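Local coordinates for segregation and condensation protein A (Pyrococcus furiosus, PDB 5XNS), which probably serves as the kleisin subunit that bridges SMC proteins in chromosome condensation and segregation, its C-terminal winged-helix domain being the part crystallised, at residues B[7-10]-B[11-15]. Sequence-based numbering, arbitrary orientation.
Sequences EELY and KVVKK
Leu9 and Val13, one turn apart on helix 3-20, form the inward side of this stretch, Val13 buried and Leu9 partly so. Leu9 CD1 comes to 4.2 Å from Val13 CG2. Val13 CG2 also lies 3.3 Å from Leu9 O, because it stands beside the backbone N and faces back toward the preceding turn. Four i to i+4 backbone bonds hold the two turns together, from Lys11 N to Glu7 O at 3.0 Å through to Lys14 N to Tyr10 O at 2.9 Å, all close to straight.

The Glu7–Lys11 side is looser, with Lys11 exposed to solvent. A bend at Glu7 chi2 (76°) turns the carboxylate toward Lys11, whose own bends at chi3 and chi4 bring its end back across Glu7. Lys11 CE sits 3.7 Å from Glu7 OE1, and Lys11 NZ lies beside the Glu7 CG methylene, also at 3.7 Å. Lys11 NZ stays 4.4 Å from Glu7 OE1, too far for a salt bridge, so attraction here is probably weak.

Inward, Leu9 packs on Tyr44 and Leu45 and Tyr10 on Leu48, all of helix 35-50, while Val13 meets Val67 and Pro69 of strand 65-69, consistent with the first helix of a C-terminal kleisin winged-helix domain.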
loop_
_atom_site.group_PDB
_atom_site.type_symbol
_atom_site.label_atom_id
_atom_site.label_comp_id
_atom_site.label_asym_id
_atom_site.label_seq_id
_atom_site.Cartn_x
_atom_site.Cartn_y
_atom_site.Cartn_z
ATOM N N GLU B 7 -19.859 28.108 5.272
ATOM C CA GLU B 7 -20.950 28.850 5.902
ATOM C C GLU B 7 -22.009 29.269 4.880
ATOM O O GLU B 7 -23.212 29.190 5.159
ATOM C CB GLU B 7 -20.391 30.070 6.638
ATOM C CG GLU B 7 -21.475 30.996 7.198
ATOM C CD GLU B 7 -22.137 30.443 8.472
ATOM O OE1 GLU B 7 -23.211 30.966 8.879
ATOM O OE2 GLU B 7 -21.565 29.489 9.058
ATOM N N GLU B 8 -21.584 29.727 3.694
ATOM C CA GLU B 8 -22.548 30.064 2.650
ATOM C C GLU B 8 -23.441 28.873 2.336
ATOM O O GLU B 8 -24.666 29.017 2.216
ATOM C CB GLU B 8 -21.827 30.537 1.382
ATOM C CG GLU B 8 -21.502 32.038 1.339
ATOM C CD GLU B 8 -20.592 32.427 0.158
ATOM O OE1 GLU B 8 -19.830 33.423 0.275
ATOM O OE2 GLU B 8 -20.638 31.725 -0.883
ATOM N N LEU B 9 -22.843 27.684 2.220
ATOM C CA LEU B 9 -23.628 26.508 1.886
ATOM C C LEU B 9 -24.577 26.150 3.025
ATOM O O LEU B 9 -25.712 25.718 2.788
ATOM C CB LEU B 9 -22.695 25.349 1.553
ATOM C CG LEU B 9 -23.371 23.990 1.381
ATOM C CD1 LEU B 9 -24.385 24.019 0.240
ATOM C CD2 LEU B 9 -22.303 22.927 1.152
ATOM N N TYR B 10 -24.133 26.343 4.267
ATOM C CA TYR B 10 -25.003 26.127 5.418
ATOM C C TYR B 10 -26.240 27.018 5.351
ATOM O O TYR B 10 -27.370 26.538 5.502
ATOM C CB TYR B 10 -24.223 26.385 6.703
ATOM C CG TYR B 10 -25.020 26.216 7.973
ATOM C CD1 TYR B 10 -25.813 25.090 8.177
ATOM C CD2 TYR B 10 -24.936 27.161 8.997
ATOM C CE1 TYR B 10 -26.522 24.920 9.352
ATOM C CE2 TYR B 10 -25.640 27.002 10.173
ATOM C CZ TYR B 10 -26.432 25.883 10.344
ATOM O OH TYR B 10 -27.134 25.720 11.512
ATOM N N LYS B 11 -26.043 28.322 5.105
ATOM C CA LYS B 11 -27.172 29.257 5.066
ATOM C C LYS B 11 -28.156 28.881 3.965
ATOM O O LYS B 11 -29.378 28.974 4.147
ATOM C CB LYS B 11 -26.679 30.696 4.864
ATOM C CG LYS B 11 -25.736 31.241 5.946
ATOM C CD LYS B 11 -25.750 32.779 5.963
ATOM C CE LYS B 11 -24.413 33.388 6.403
ATOM N NZ LYS B 11 -23.417 33.490 5.278
ATOM N N VAL B 12 -27.636 28.438 2.818
ATOM C CA VAL B 12 -28.493 27.964 1.737
ATOM C C VAL B 12 -29.326 26.773 2.198
ATOM O O VAL B 12 -30.542 26.713 1.959
ATOM C CB VAL B 12 -27.639 27.614 0.510
ATOM C CG1 VAL B 12 -28.445 26.766 -0.468
ATOM C CG2 VAL B 12 -27.116 28.893 -0.135
ATOM N N VAL B 13 -28.679 25.803 2.854
ATOM C CA VAL B 13 -29.379 24.615 3.348
ATOM C C VAL B 13 -30.480 25.006 4.333
ATOM O O VAL B 13 -31.618 24.530 4.243
ATOM C CB VAL B 13 -28.380 23.634 3.986
ATOM C CG1 VAL B 13 -29.130 22.544 4.771
ATOM C CG2 VAL B 13 -27.503 22.995 2.896
ATOM N N LYS B 14 -30.149 25.882 5.282
ATOM C CA LYS B 14 -31.106 26.318 6.296
ATOM C C LYS B 14 -32.282 27.074 5.673
ATOM O O LYS B 14 -33.448 26.803 5.994
ATOM C CB LYS B 14 -30.374 27.179 7.330
ATOM C CG LYS B 14 -31.222 27.700 8.492
ATOM C CD LYS B 14 -30.361 28.529 9.446
ATOM C CE LYS B 14 -31.192 29.216 10.526
ATOM N NZ LYS B 14 -30.369 30.129 11.374
ATOM N N LYS B 15 -31.999 28.010 4.759
ATOM C CA LYS B 15 -33.071 28.778 4.131
ATOM C C LYS B 15 -34.016 27.868 3.354
ATOM O O LYS B 15 -35.244 27.993 3.456
ATOM C CB LYS B 15 -32.486 29.855 3.212
ATOM C CG LYS B 15 -33.509 30.893 2.765
ATOM C CD LYS B 15 -34.011 31.729 3.955
ATOM C CE LYS B 15 -35.221 32.594 3.583
ATOM N NZ LYS B 15 -35.016 33.333 2.303
#